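Acetylglutamate kinase (Streptococcus mutans, PDB 3L86) probably catalyses the ATP-dependent phosphorylation of N-acetyl-L-glutamate, the second step of the arginine pathway from glutamate. Local coordinates at residues 40-45 with 191-196; 196-201 with 253-258; 118-123 with 129-134; 53-58 with 268-273. All coordinates share one frame; numbering follows the deposited sequence.

Interaction 1: 40-45 with 191-196; sequences VIKIGG and INADYL. With NLG (N-acetyl-L-glutamate), chain C; ADP (adenosine-5'-diphosphate), chain B.
K42 reaches from strand 40-43 across to D194 near the start of helix 193-196. The two side chains meet at a slant. NZ of K42 lies 3.4 Å from OD1 of D194, a salt bridge whose hydrogen bond is weak. K42 sets out with CG anti to its backbone N (chi1 -168°) and bends at every later bond. That curl carries NZ back toward the phosphates, 3.7 Å from O1B of ADP. On the way, CD of K42 passes the methyl CB of A193 at 4.1 Å. OD1 of D194 has a stronger partner in K249, so one carboxylate oxygen faces two lysines and probably helps to place both.

The backbone on each side holds a ligand. N of A193 gives a nearly straight hydrogen bond to OE1 of N-acetyl-L-glutamate (3.0 Å, 160°). N of G45 makes a weaker one to O3B of ADP, 3.3 Å long. N192 is the N-cap: its OD1 accepts from N of Y195 at 3.2 Å, a capping bond that probably steadies the helix start where N of A193 meets the substrate.

Acceptor carboxylate, beta-phosphate and lysines thus come together in one buried place. This is the active site of an amino acid kinase, where K42 and K249 are predicted to stabilise the transition state.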
loop_
_atom_site.group_PDB
_atom_site.type_symbol
_atom_site.label_atom_id
_atom_site.label_comp_id
_atom_site.label_asym_id
_atom_site.label_seq_id
_atom_site.Cartn_x
_atom_site.Cartn_y
_atom_site.Cartn_z
ATOM N N VAL A 40 -4.360 -4.283 -8.470
ATOM C CA VAL A 40 -3.512 -3.411 -7.641
ATOM C C VAL A 40 -2.677 -4.283 -6.667
ATOM O O VAL A 40 -3.232 -5.142 -5.970
ATOM C CB VAL A 40 -4.365 -2.346 -6.885
ATOM C CG1 VAL A 40 -3.501 -1.481 -5.886
ATOM C CG2 VAL A 40 -5.111 -1.426 -7.956
ATOM N N ILE A 41 -1.353 -4.103 -6.693
ATOM C CA ILE A 41 -0.413 -4.775 -5.758
ATOM C C ILE A 41 0.204 -3.761 -4.788
ATOM O O ILE A 41 0.961 -2.878 -5.203
ATOM C CB ILE A 41 0.697 -5.476 -6.522
ATOM C CG1 ILE A 41 0.050 -6.506 -7.480
ATOM C CG2 ILE A 41 1.736 -6.189 -5.567
ATOM C CD1 ILE A 41 0.686 -6.594 -8.841
ATOM N N LYS A 42 -0.085 -3.917 -3.493
ATOM C CA LYS A 42 0.537 -3.085 -2.457
ATOM C C LYS A 42 1.689 -3.882 -1.806
ATOM O O LYS A 42 1.534 -5.045 -1.414
ATOM C CB LYS A 42 -0.547 -2.724 -1.434
ATOM C CG LYS A 42 -0.222 -1.629 -0.389
ATOM C CD LYS A 42 0.948 -1.952 0.534
ATOM C CE LYS A 42 0.669 -2.952 1.648
ATOM N NZ LYS A 42 1.539 -2.435 2.834
ATOM N N ILE A 43 2.859 -3.282 -1.716
ATOM C CA ILE A 43 4.073 -3.996 -1.241
ATOM C C ILE A 43 4.555 -3.321 0.066
ATOM O O ILE A 43 4.856 -2.087 0.058
ATOM C CB ILE A 43 5.215 -4.032 -2.378
ATOM C CG1 ILE A 43 4.713 -4.666 -3.660
ATOM C CG2 ILE A 43 6.477 -4.868 -1.942
ATOM C CD1 ILE A 43 5.495 -4.267 -4.931
ATOM N N GLY A 44 4.628 -4.099 1.182
ATOM C CA GLY A 44 5.113 -3.581 2.523
ATOM C C GLY A 44 6.612 -3.284 2.668
ATOM O O GLY A 44 7.374 -3.507 1.754
ATOM N N GLY A 45 7.050 -2.754 3.809
ATOM C CA GLY A 45 8.480 -2.370 3.981
ATOM C C GLY A 45 9.470 -3.529 3.801
ATOM O O GLY A 45 10.289 -3.544 2.856
ATOM N N ILE A 191 0.763 9.129 4.337
ATOM C CA ILE A 191 -0.484 8.308 4.257
ATOM C C ILE A 191 -0.168 6.846 4.586
ATOM O O ILE A 191 0.758 6.315 4.011
ATOM C CB ILE A 191 -1.092 8.259 2.843
ATOM C CG1 ILE A 191 -1.067 9.625 2.159
ATOM C CG2 ILE A 191 -2.572 7.581 2.889
ATOM C CD1 ILE A 191 -2.021 10.664 2.666
ATOM N N ASN A 192 -0.840 6.219 5.555
ATOM C CA ASN A 192 -0.644 4.756 5.802
ATOM C C ASN A 192 -0.778 4.010 4.431
ATOM O O ASN A 192 -1.720 4.312 3.686
ATOM C CB ASN A 192 -1.728 4.233 6.762
ATOM C CG ASN A 192 -1.772 2.711 6.817
ATOM O OD1 ASN A 192 -2.630 2.074 6.195
ATOM N ND2 ASN A 192 -0.852 2.119 7.550
ATOM N N ALA A 193 0.129 3.079 4.089
ATOM C CA ALA A 193 0.118 2.518 2.696
ATOM C C ALA A 193 -1.122 1.723 2.377
ATOM O O ALA A 193 -1.537 1.690 1.223
ATOM C CB ALA A 193 1.403 1.674 2.344
ATOM N N ASP A 194 -1.692 1.045 3.377
ATOM C CA ASP A 194 -2.957 0.293 3.222
ATOM C C ASP A 194 -4.153 1.194 2.853
ATOM O O ASP A 194 -4.997 0.810 2.045
ATOM C CB ASP A 194 -3.290 -0.510 4.513
ATOM C CG ASP A 194 -2.108 -1.455 4.945
ATOM O OD1 ASP A 194 -1.628 -2.248 4.114
ATOM O OD2 ASP A 194 -1.623 -1.355 6.094
ATOM N N TYR A 195 -4.227 2.364 3.468
ATOM C CA TYR A 195 -5.255 3.349 3.153
ATOM C C TYR A 195 -5.124 3.777 1.675
ATOM O O TYR A 195 -6.135 3.922 0.936
ATOM C CB TYR A 195 -5.048 4.601 4.057
ATOM C CG TYR A 195 -5.466 4.487 5.561
ATOM C CD1 TYR A 195 -5.633 3.250 6.204
ATOM C CD2 TYR A 195 -5.709 5.661 6.319
ATOM C CE1 TYR A 195 -6.030 3.188 7.610
ATOM C CE2 TYR A 195 -6.089 5.623 7.688
ATOM C CZ TYR A 195 -6.237 4.395 8.323
ATOM O OH TYR A 195 -6.631 4.405 9.655
ATOM N N LEU A 196 -3.900 4.084 1.256
ATOM C CA LEU A 196 -3.686 4.482 -0.156
ATOM C C LEU A 196 -4.089 3.363 -1.168
ATOM O O LEU A 196 -4.703 3.651 -2.208
ATOM C CB LEU A 196 -2.239 4.915 -0.437
ATOM C CG LEU A 196 -2.013 5.368 -1.924
ATOM C CD1 LEU A 196 -3.071 6.453 -2.348
ATOM C CD2 LEU A 196 -0.620 5.927 -2.185
HETATM C CA NLG C . 2.750 5.253 7.400
HETATM C C NLG C . 1.844 5.944 8.249
HETATM O OXT NLG C . 1.633 5.680 9.437
HETATM O O NLG C . 1.035 6.782 8.091
HETATM C CB NLG C . 3.361 5.200 5.989
HETATM C CG NLG C . 4.273 3.989 5.526
HETATM C CD NLG C . 3.795 2.476 5.492
HETATM O OE1 NLG C . 2.618 2.273 5.565
HETATM O OE2 NLG C . 4.556 1.496 5.431
HETATM C C7 NLG C . 4.708 4.788 8.607
HETATM C C8 NLG C . 5.385 3.870 9.004
HETATM O O7 NLG C . 4.918 5.970 8.733
HETATM N N2 NLG C . 3.615 4.573 7.982
HETATM P PB ADP B . 3.678 -3.978 6.421
HETATM O O1B ADP B . 2.525 -3.020 6.334
HETATM O O2B ADP B . 3.639 -5.136 5.415
HETATM O O3B ADP B . 4.981 -3.261 6.349
HETATM P PA ADP B . 3.054 -4.171 9.329
HETATM O O1A ADP B . 4.033 -4.481 10.455
HETATM O O2A ADP B . 2.534 -2.763 9.248
HETATM O O3A ADP B . 3.662 -4.687 7.882
HETATM O "O5'" ADP B . 1.846 -5.219 9.559
HETATM C "C5'" ADP B . 2.143 -6.638 9.568
HETATM C "C4'" ADP B . 2.324 -7.104 11.043
HETATM O "O4'" ADP B . 1.106 -7.092 11.817
HETATM C "C3'" ADP B . 2.841 -8.543 11.193
HETATM O "O3'" ADP B . 4.251 -8.528 10.990
HETATM C "C2'" ADP B . 2.530 -8.872 12.648
HETATM O "O2'" ADP B . 3.658 -8.454 13.408
HETATM C "C1'" ADP B . 1.414 -7.895 13.011
HETATM N N9 ADP B . 0.180 -8.621 13.414
HETATM C C8 ADP B . -0.589 -8.252 14.479
HETATM N N7 ADP B . -1.666 -9.076 14.571
HETATM C C5 ADP B . -1.558 -9.992 13.577
HETATM C C6 ADP B . -2.313 -11.158 13.130
HETATM N N6 ADP B . -3.486 -11.495 13.728
HETATM N N1 ADP B . -1.881 -11.843 12.034
HETATM C C2 ADP B . -0.765 -11.516 11.403
HETATM N N3 ADP B . -0.018 -10.471 11.756
HETATM C C4 ADP B . -0.344 -9.689 12.829
#

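Interaction 2: 196-201 with 253-258; sequences LATAVA and AAKTVA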
loop_
_atom_site.group_PDB
_atom_site.type_symbol
_atom_site.label_atom_id
_atom_site.label_comp_id
_atom_site.label_asym_id
_atom_site.label_seq_id
_atom_site.Cartn_x
_atom_site.Cartn_y
_atom_site.Cartn_z
ATOM N N LEU A 196 -3.900 4.084 1.256
ATOM C CA LEU A 196 -3.686 4.482 -0.156
ATOM C C LEU A 196 -4.089 3.363 -1.168
ATOM O O LEU A 196 -4.703 3.651 -2.208
ATOM C CB LEU A 196 -2.239 4.915 -0.437
ATOM C CG LEU A 196 -2.013 5.368 -1.924
ATOM C CD1 LEU A 196 -3.071 6.453 -2.348
ATOM C CD2 LEU A 196 -0.620 5.927 -2.185
ATOM N N ALA A 197 -3.681 2.121 -0.889
ATOM C CA ALA A 197 -4.079 0.953 -1.663
ATOM C C ALA A 197 -5.602 0.805 -1.827
ATOM O O ALA A 197 -6.044 0.498 -2.942
ATOM C CB ALA A 197 -3.510 -0.325 -0.977
ATOM N N THR A 198 -6.384 0.951 -0.729
ATOM C CA THR A 198 -7.897 0.931 -0.820
ATOM C C THR A 198 -8.424 2.002 -1.798
ATOM O O THR A 198 -9.261 1.737 -2.636
ATOM C CB THR A 198 -8.660 1.218 0.565
ATOM O OG1 THR A 198 -8.173 0.359 1.598
ATOM C CG2 THR A 198 -10.149 0.960 0.408
ATOM N N ALA A 199 -7.946 3.222 -1.662
ATOM C CA ALA A 199 -8.414 4.323 -2.501
ATOM C C ALA A 199 -8.115 4.097 -3.991
ATOM O O ALA A 199 -8.963 4.322 -4.889
ATOM C CB ALA A 199 -7.749 5.628 -1.995
ATOM N N VAL A 200 -6.903 3.608 -4.257
ATOM C CA VAL A 200 -6.496 3.325 -5.609
ATOM C C VAL A 200 -7.313 2.180 -6.217
ATOM O O VAL A 200 -7.852 2.331 -7.370
ATOM C CB VAL A 200 -4.995 2.989 -5.663
ATOM C CG1 VAL A 200 -4.593 2.552 -7.062
ATOM C CG2 VAL A 200 -4.151 4.236 -5.133
ATOM N N ALA A 201 -7.421 1.055 -5.483
ATOM C CA ALA A 201 -8.213 -0.130 -5.968
ATOM C C ALA A 201 -9.697 0.242 -6.251
ATOM O O ALA A 201 -10.318 -0.179 -7.270
ATOM C CB ALA A 201 -8.124 -1.291 -4.901
ATOM N N ALA A 253 -8.684 -3.963 3.697
ATOM C CA ALA A 253 -9.250 -5.117 2.988
ATOM C C ALA A 253 -10.804 -5.107 3.008
ATOM O O ALA A 253 -11.452 -5.316 1.972
ATOM C CB ALA A 253 -8.718 -6.463 3.579
ATOM N N ALA A 254 -11.391 -4.865 4.188
ATOM C CA ALA A 254 -12.849 -4.868 4.329
ATOM C C ALA A 254 -13.555 -3.740 3.561
ATOM O O ALA A 254 -14.605 -3.970 2.959
ATOM C CB ALA A 254 -13.241 -4.808 5.836
ATOM N N LYS A 255 -12.988 -2.540 3.595
ATOM C CA LYS A 255 -13.495 -1.329 2.905
ATOM C C LYS A 255 -13.460 -1.502 1.360
ATOM O O LYS A 255 -14.384 -1.061 0.643
ATOM C CB LYS A 255 -12.670 -0.141 3.396
ATOM C CG LYS A 255 -12.866 1.191 2.713
ATOM C CD LYS A 255 -12.527 2.328 3.669
ATOM C CE LYS A 255 -12.114 3.590 2.905
ATOM N NZ LYS A 255 -12.321 4.868 3.719
ATOM N N THR A 256 -12.426 -2.210 0.870
ATOM C CA THR A 256 -12.217 -2.544 -0.565
ATOM C C THR A 256 -13.282 -3.487 -1.141
ATOM O O THR A 256 -13.906 -3.152 -2.167
ATOM C CB THR A 256 -10.737 -3.119 -0.784
ATOM O OG1 THR A 256 -9.830 -2.107 -0.369
ATOM C CG2 THR A 256 -10.379 -3.487 -2.266
ATOM N N VAL A 257 -13.518 -4.643 -0.490
ATOM C CA VAL A 257 -14.561 -5.561 -0.936
ATOM C C VAL A 257 -15.997 -4.996 -0.758
ATOM O O VAL A 257 -16.908 -5.289 -1.549
ATOM C CB VAL A 257 -14.417 -7.001 -0.295
ATOM C CG1 VAL A 257 -13.020 -7.606 -0.614
ATOM C CG2 VAL A 257 -14.698 -6.970 1.216
ATOM N N ALA A 258 -16.187 -4.220 0.291
ATOM C CA ALA A 258 -17.449 -3.534 0.550
ATOM C C ALA A 258 -17.815 -2.544 -0.578
ATOM O O ALA A 258 -18.989 -2.229 -0.780
ATOM C CB ALA A 258 -17.416 -2.824 1.944
#
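Helix segments 196-201 and 253-258 run side by side in the same direction, their axes 9.3 Å apart at closest and only 9° from parallel. T198 and T256 face each other across the groove. The methyl of T198 does most of the touching: its CG2 comes to 3.2 Å from OG1 of T256. The same CG2 rests 3.6 Å from CG of K255. The extended K255 chain passes T198 at about a right angle and lays its aliphatic part against that methyl.

In both threonines OG1 stands beside the backbone N (chi1 -52° in T198 and -60° in T256). This turns each hydroxyl back toward a main-chain carbonyl one helical turn earlier. T198 OG1 bonds to O of D194, and T256 OG1 to O of S252. T198 OG1 also makes a weak bond to O of S252, a polar link from one helix to the other.

The two helices lie on the same face of the central sheet of the amino acid kinase fold. A197 and A253 both sit on L211 of strand 208-212, and A197 and T256 both touch L209. Further along, CB of A201 meets CG2 of T256 at 4.1 Å. Small side chains line this seam, and they let the backbones come near: the CA atoms of T198 and T256 are 5.6 Å apart. On the far flank of helix 196-201, V200 packs on V70 and V72 of strand 68-73.

Interaction 3: 118-123 with 129-134; sequences NLQEKL and SCQQLK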
loop_
_atom_site.group_PDB
_atom_site.type_symbol
_atom_site.label_atom_id
_atom_site.label_comp_id
_atom_site.label_asym_id
_atom_site.label_seq_id
_atom_site.Cartn_x
_atom_site.Cartn_y
_atom_site.Cartn_z
ATOM N N ASN A 118 14.800 1.314 -5.260
ATOM C CA ASN A 118 15.109 -0.138 -5.311
ATOM C C ASN A 118 14.026 -1.028 -6.023
ATOM O O ASN A 118 14.365 -1.936 -6.810
ATOM C CB ASN A 118 15.352 -0.681 -3.877
ATOM C CG ASN A 118 15.719 -2.193 -3.860
ATOM O OD1 ASN A 118 16.790 -2.568 -4.327
ATOM N ND2 ASN A 118 14.847 -3.045 -3.281
ATOM N N LEU A 119 12.735 -0.783 -5.724
ATOM C CA LEU A 119 11.619 -1.443 -6.408
ATOM C C LEU A 119 11.718 -1.258 -7.908
ATOM O O LEU A 119 11.664 -2.238 -8.639
ATOM C CB LEU A 119 10.262 -0.829 -6.047
ATOM C CG LEU A 119 9.423 -1.450 -4.969
ATOM C CD1 LEU A 119 10.268 -1.317 -3.733
ATOM C CD2 LEU A 119 8.056 -0.745 -4.787
ATOM N N GLN A 120 11.816 -0.000 -8.362
ATOM C CA GLN A 120 11.950 0.268 -9.780
ATOM C C GLN A 120 13.172 -0.409 -10.424
ATOM O O GLN A 120 13.056 -0.976 -11.529
ATOM C CB GLN A 120 11.923 1.781 -10.040
ATOM C CG GLN A 120 12.309 2.173 -11.468
ATOM C CD GLN A 120 12.487 3.683 -11.675
ATOM O OE1 GLN A 120 11.533 4.431 -11.757
ATOM N NE2 GLN A 120 13.735 4.111 -11.829
ATOM N N GLU A 121 14.330 -0.399 -9.737
ATOM C CA GLU A 121 15.541 -1.034 -10.291
ATOM C C GLU A 121 15.390 -2.596 -10.384
ATOM O O GLU A 121 15.722 -3.181 -11.405
ATOM C CB GLU A 121 16.829 -0.618 -9.531
ATOM C CG GLU A 121 17.075 0.912 -9.492
ATOM C CD GLU A 121 18.132 1.380 -8.463
ATOM O OE1 GLU A 121 18.346 0.750 -7.386
ATOM O OE2 GLU A 121 18.738 2.452 -8.710
ATOM N N LYS A 122 14.916 -3.269 -9.340
ATOM C CA LYS A 122 14.720 -4.743 -9.413
ATOM C C LYS A 122 13.755 -5.164 -10.534
ATOM O O LYS A 122 14.006 -6.181 -11.262
ATOM C CB LYS A 122 14.225 -5.325 -8.075
ATOM C CG LYS A 122 15.190 -5.237 -6.892
ATOM C CD LYS A 122 16.254 -6.320 -7.017
ATOM C CE LYS A 122 17.136 -6.370 -5.783
ATOM N NZ LYS A 122 18.308 -5.490 -5.897
ATOM N N LEU A 123 12.639 -4.426 -10.679
ATOM C CA LEU A 123 11.660 -4.687 -11.754
ATOM C C LEU A 123 12.241 -4.434 -13.169
ATOM O O LEU A 123 12.104 -5.294 -14.098
ATOM C CB LEU A 123 10.378 -3.854 -11.540
ATOM C CG LEU A 123 9.452 -4.277 -10.374
ATOM C CD1 LEU A 123 8.407 -3.188 -9.951
ATOM C CD2 LEU A 123 8.723 -5.568 -10.763
ATOM N N SER A 129 8.465 -3.149 -17.625
ATOM C CA SER A 129 8.361 -1.742 -17.925
ATOM C C SER A 129 7.525 -1.011 -16.867
ATOM O O SER A 129 6.370 -1.359 -16.657
ATOM C CB SER A 129 7.790 -1.541 -19.349
ATOM O OG SER A 129 7.135 -0.278 -19.419
ATOM N N CYS A 130 8.134 -0.029 -16.187
ATOM C CA CYS A 130 7.554 0.634 -14.999
ATOM C C CYS A 130 8.243 2.000 -14.760
ATOM O O CYS A 130 9.309 2.260 -15.334
ATOM C CB CYS A 130 7.759 -0.227 -13.713
ATOM S SG CYS A 130 9.496 -0.629 -13.272
ATOM N N GLN A 131 7.662 2.829 -13.880
ATOM C CA GLN A 131 8.190 4.182 -13.613
ATOM C C GLN A 131 7.787 4.643 -12.212
ATOM O O GLN A 131 6.637 4.619 -11.902
ATOM C CB GLN A 131 7.623 5.196 -14.664
ATOM C CG GLN A 131 8.059 6.653 -14.415
ATOM C CD GLN A 131 9.564 6.815 -14.468
ATOM O OE1 GLN A 131 10.186 6.516 -15.495
ATOM N NE2 GLN A 131 10.170 7.304 -13.373
ATOM N N GLN A 132 8.732 5.058 -11.378
ATOM C CA GLN A 132 8.404 5.718 -10.082
ATOM C C GLN A 132 7.801 7.108 -10.321
ATOM O O GLN A 132 8.429 7.918 -11.047
ATOM C CB GLN A 132 9.687 5.837 -9.247
ATOM C CG GLN A 132 9.576 6.601 -7.947
ATOM C CD GLN A 132 10.912 6.564 -7.158
ATOM O OE1 GLN A 132 11.996 6.792 -7.712
ATOM N NE2 GLN A 132 10.829 6.261 -5.891
ATOM N N LEU A 133 6.602 7.402 -9.776
ATOM C CA LEU A 133 6.139 8.805 -9.721
ATOM C C LEU A 133 6.864 9.648 -8.664
ATOM O O LEU A 133 7.049 9.181 -7.539
ATOM C CB LEU A 133 4.611 8.905 -9.508
ATOM C CG LEU A 133 3.777 8.651 -10.793
ATOM C CD1 LEU A 133 4.074 7.318 -11.397
ATOM C CD2 LEU A 133 2.252 8.783 -10.526
ATOM N N LYS A 134 7.306 10.878 -9.022
ATOM C CA LYS A 134 7.889 11.786 -8.005
ATOM C C LYS A 134 7.102 13.100 -8.039
ATOM O O LYS A 134 6.155 13.281 -7.247
ATOM C CB LYS A 134 9.408 12.005 -8.196
ATOM C CG LYS A 134 10.301 10.787 -7.848
ATOM C CD LYS A 134 11.740 11.266 -7.507
ATOM C CE LYS A 134 12.817 10.446 -8.157
ATOM N NZ LYS A 134 13.513 9.373 -7.299
#
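Q120 on helix 118-123 and Q132 on strand 130-132 make the polar bond of this contact. OE1 of Q120 accepts from the backbone N of Q132 at 2.9 Å. The bond is straight, 167° at the hydrogen, and lies in the carbonyl plane. The first torsion of Q120 (chi1 170°) points CG away from the backbone N, and the extended chain spans the gap to the strand. The Q132 side chain crosses it at about a right angle, with the amide planes 69° apart.

Other polar ends are tied nearby. NE2 of Q131 turns back to O of Q132 at 3.0 Å, which also brings it near the Q120 amide. The Q132 amide is held at both ends: NE2 bonds to O of L112, and OE1 takes NZ of K134 at 3.0 Å, from above the carbonyl plane.

The apolar contact lies one turn along. SG of C130 packs on CB of L123 at 3.8 Å and passes O of Q120 at 4.0 Å. Both C130 and L123 also touch I176 of strand 174-182.

Helix 101-125 turns back into strand 130-132, nearly antiparallel. It ends a long connection from strand 68-73, and both strands lie parallel to strand 174-182 in the central sheet of the amino acid kinase fold.

Interaction 4: 53-58 with 268-273; sequences GDFLSQ and DNLLTG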
loop_
_atom_site.group_PDB
_atom_site.type_symbol
_atom_site.label_atom_id
_atom_site.label_comp_id
_atom_site.label_asym_id
_atom_site.label_seq_id
_atom_site.Cartn_x
_atom_site.Cartn_y
_atom_site.Cartn_z
ATOM N N GLY A 53 12.328 -14.540 -7.248
ATOM C CA GLY A 53 12.215 -14.901 -8.686
ATOM C C GLY A 53 10.782 -15.187 -9.082
ATOM O O GLY A 53 10.335 -14.761 -10.140
ATOM N N ASP A 54 10.024 -15.902 -8.252
ATOM C CA ASP A 54 8.609 -16.142 -8.596
ATOM C C ASP A 54 7.861 -14.812 -8.783
ATOM O O ASP A 54 7.035 -14.664 -9.704
ATOM C CB ASP A 54 7.860 -16.929 -7.490
ATOM C CG ASP A 54 8.242 -18.390 -7.419
ATOM O OD1 ASP A 54 8.854 -18.928 -8.393
ATOM O OD2 ASP A 54 7.916 -18.999 -6.366
ATOM N N PHE A 55 8.096 -13.870 -7.861
ATOM C CA PHE A 55 7.386 -12.552 -7.860
ATOM C C PHE A 55 7.678 -11.816 -9.137
ATOM O O PHE A 55 6.773 -11.440 -9.863
ATOM C CB PHE A 55 7.787 -11.673 -6.627
ATOM C CG PHE A 55 7.230 -10.263 -6.665
ATOM C CD1 PHE A 55 6.033 -9.943 -6.028
ATOM C CD2 PHE A 55 7.915 -9.254 -7.326
ATOM C CE1 PHE A 55 5.524 -8.651 -6.043
ATOM C CE2 PHE A 55 7.382 -7.958 -7.380
ATOM C CZ PHE A 55 6.190 -7.667 -6.751
ATOM N N LEU A 56 8.969 -11.577 -9.394
ATOM C CA LEU A 56 9.389 -10.873 -10.601
ATOM C C LEU A 56 8.863 -11.510 -11.942
ATOM O O LEU A 56 8.407 -10.795 -12.838
ATOM C CB LEU A 56 10.944 -10.810 -10.618
ATOM C CG LEU A 56 11.596 -10.036 -9.445
ATOM C CD1 LEU A 56 13.170 -10.202 -9.409
ATOM C CD2 LEU A 56 11.169 -8.539 -9.485
ATOM N N SER A 57 8.978 -12.827 -12.113
ATOM C CA SER A 57 8.348 -13.496 -13.312
ATOM C C SER A 57 6.826 -13.359 -13.415
ATOM O O SER A 57 6.252 -13.170 -14.514
ATOM C CB SER A 57 8.678 -14.997 -13.336
ATOM O OG SER A 57 10.093 -15.185 -13.417
ATOM N N GLN A 58 6.142 -13.474 -12.282
ATOM C CA GLN A 58 4.678 -13.368 -12.273
ATOM C C GLN A 58 4.244 -11.979 -12.720
ATOM O O GLN A 58 3.341 -11.834 -13.544
ATOM C CB GLN A 58 4.065 -13.772 -10.884
ATOM C CG GLN A 58 2.502 -13.724 -10.838
ATOM C CD GLN A 58 1.850 -14.670 -11.881
ATOM O OE1 GLN A 58 1.472 -14.269 -12.986
ATOM N NE2 GLN A 58 1.794 -15.922 -11.549
ATOM N N ASP A 268 2.410 -13.347 2.101
ATOM C CA ASP A 268 3.782 -12.947 1.805
ATOM C C ASP A 268 4.145 -13.127 0.317
ATOM O O ASP A 268 5.322 -13.065 -0.048
ATOM C CB ASP A 268 4.797 -13.663 2.731
ATOM C CG ASP A 268 5.067 -15.149 2.358
ATOM O OD1 ASP A 268 4.427 -15.670 1.439
ATOM O OD2 ASP A 268 5.962 -15.808 2.999
ATOM N N ASN A 269 3.147 -13.375 -0.521
ATOM C CA ASN A 269 3.388 -13.617 -1.971
ATOM C C ASN A 269 2.167 -13.193 -2.801
ATOM O O ASN A 269 1.156 -12.764 -2.245
ATOM C CB ASN A 269 3.764 -15.093 -2.282
ATOM C CG ASN A 269 2.618 -16.101 -1.997
ATOM O OD1 ASN A 269 1.848 -16.492 -2.902
ATOM N ND2 ASN A 269 2.533 -16.558 -0.727
ATOM N N LEU A 270 2.226 -13.375 -4.107
ATOM C CA LEU A 270 1.118 -12.924 -4.989
ATOM C C LEU A 270 -0.070 -13.872 -5.121
ATOM O O LEU A 270 -1.095 -13.465 -5.716
ATOM C CB LEU A 270 1.670 -12.659 -6.423
ATOM C CG LEU A 270 2.655 -11.493 -6.547
ATOM C CD1 LEU A 270 3.416 -11.482 -7.911
ATOM C CD2 LEU A 270 1.939 -10.148 -6.263
ATOM N N LEU A 271 0.049 -15.120 -4.630
ATOM C CA LEU A 271 -0.955 -16.173 -4.980
ATOM C C LEU A 271 -1.695 -16.849 -3.786
ATOM O O LEU A 271 -2.912 -17.119 -3.882
ATOM C CB LEU A 271 -0.333 -17.266 -5.888
ATOM C CG LEU A 271 0.427 -16.905 -7.183
ATOM C CD1 LEU A 271 1.166 -18.180 -7.763
ATOM C CD2 LEU A 271 -0.432 -16.180 -8.266
ATOM N N THR A 272 -1.000 -17.079 -2.664
ATOM C CA THR A 272 -1.575 -17.801 -1.481
ATOM C C THR A 272 -1.524 -16.990 -0.162
ATOM O O THR A 272 -0.669 -16.083 -0.010
ATOM C CB THR A 272 -0.875 -19.173 -1.287
ATOM O OG1 THR A 272 0.488 -18.981 -0.879
ATOM C CG2 THR A 272 -0.934 -19.996 -2.603
ATOM N N GLY A 273 -2.423 -17.295 0.785
ATOM C CA GLY A 273 -2.557 -16.500 2.034
ATOM C C GLY A 273 -3.998 -16.447 2.563
ATOM O O GLY A 273 -4.746 -17.441 2.493
#
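OD1 of N269 is gripped by two backbone N-H groups, and this shapes the loop that presents L270 and L271 to helix 53-58. N of L271 donates to OD1 of N269 at 2.8 Å. N of T272 donates to the same OD1 of N269 at 2.9 Å. Both donors come from the same face of the amide plane, that of L271 lying well above it. The first bond makes an Asx turn. The ND2 end of N269 is held as well. It gives a hydrogen bond to OD1 of D268 at 3.0 Å, almost exactly in the amide plane, and another to OG1 of T272 at 3.2 Å. These four bonds fix the rotation of the N269 amide and tie D268, L271 and T272 to it.

No hydrogen bond crosses to the helix; the contact itself is mostly apolar. L270 points at the helix and meets the F55 ring obliquely, the two side chains crossing at about a right angle. Its CD1 lies 3.6 Å from CD1 of F55, and its CD2 lies 3.9 Å from CE1 of F55. The same CD1 of L270 touches CG of Q58 at 3.8 Å. Q58 bends at chi2 (59°), and its amide then turns toward L271, with NE2 of Q58 4.0 Å from CD2 of L271. This outer side is exposed at L271.

Inward, both apolar residues reach the sheet. F55 sits on I43 and M212, while L270 sits on I41 and I210. Helix 53-64 and the loop between strands 263-267 and 274-277 thus meet side by side over strands 38-43 and 208-212.

In the fold
From the N terminus, segment 40-45 opens interaction 1 and segment 53-58, on the next helix, opens interaction 4. Interaction 3 closes first, a short loop between helix 101-125 and strand 130-132. It is nested inside the loops of both 1 and 4. Interaction 1 closes at 191-196, joining strand 38-43 to helix 193-203. The same helix then opens interaction 2, with L196 shared, and helix 246-258 closes it. Interaction 2 is nested inside interaction 4, which closes last at 268-273 and crosses interaction 1. I43 touches F55 and I41 touches L270, so interactions 1 and 4 meet on strand 38-43. L123 touches L56, which joins 3 to 4.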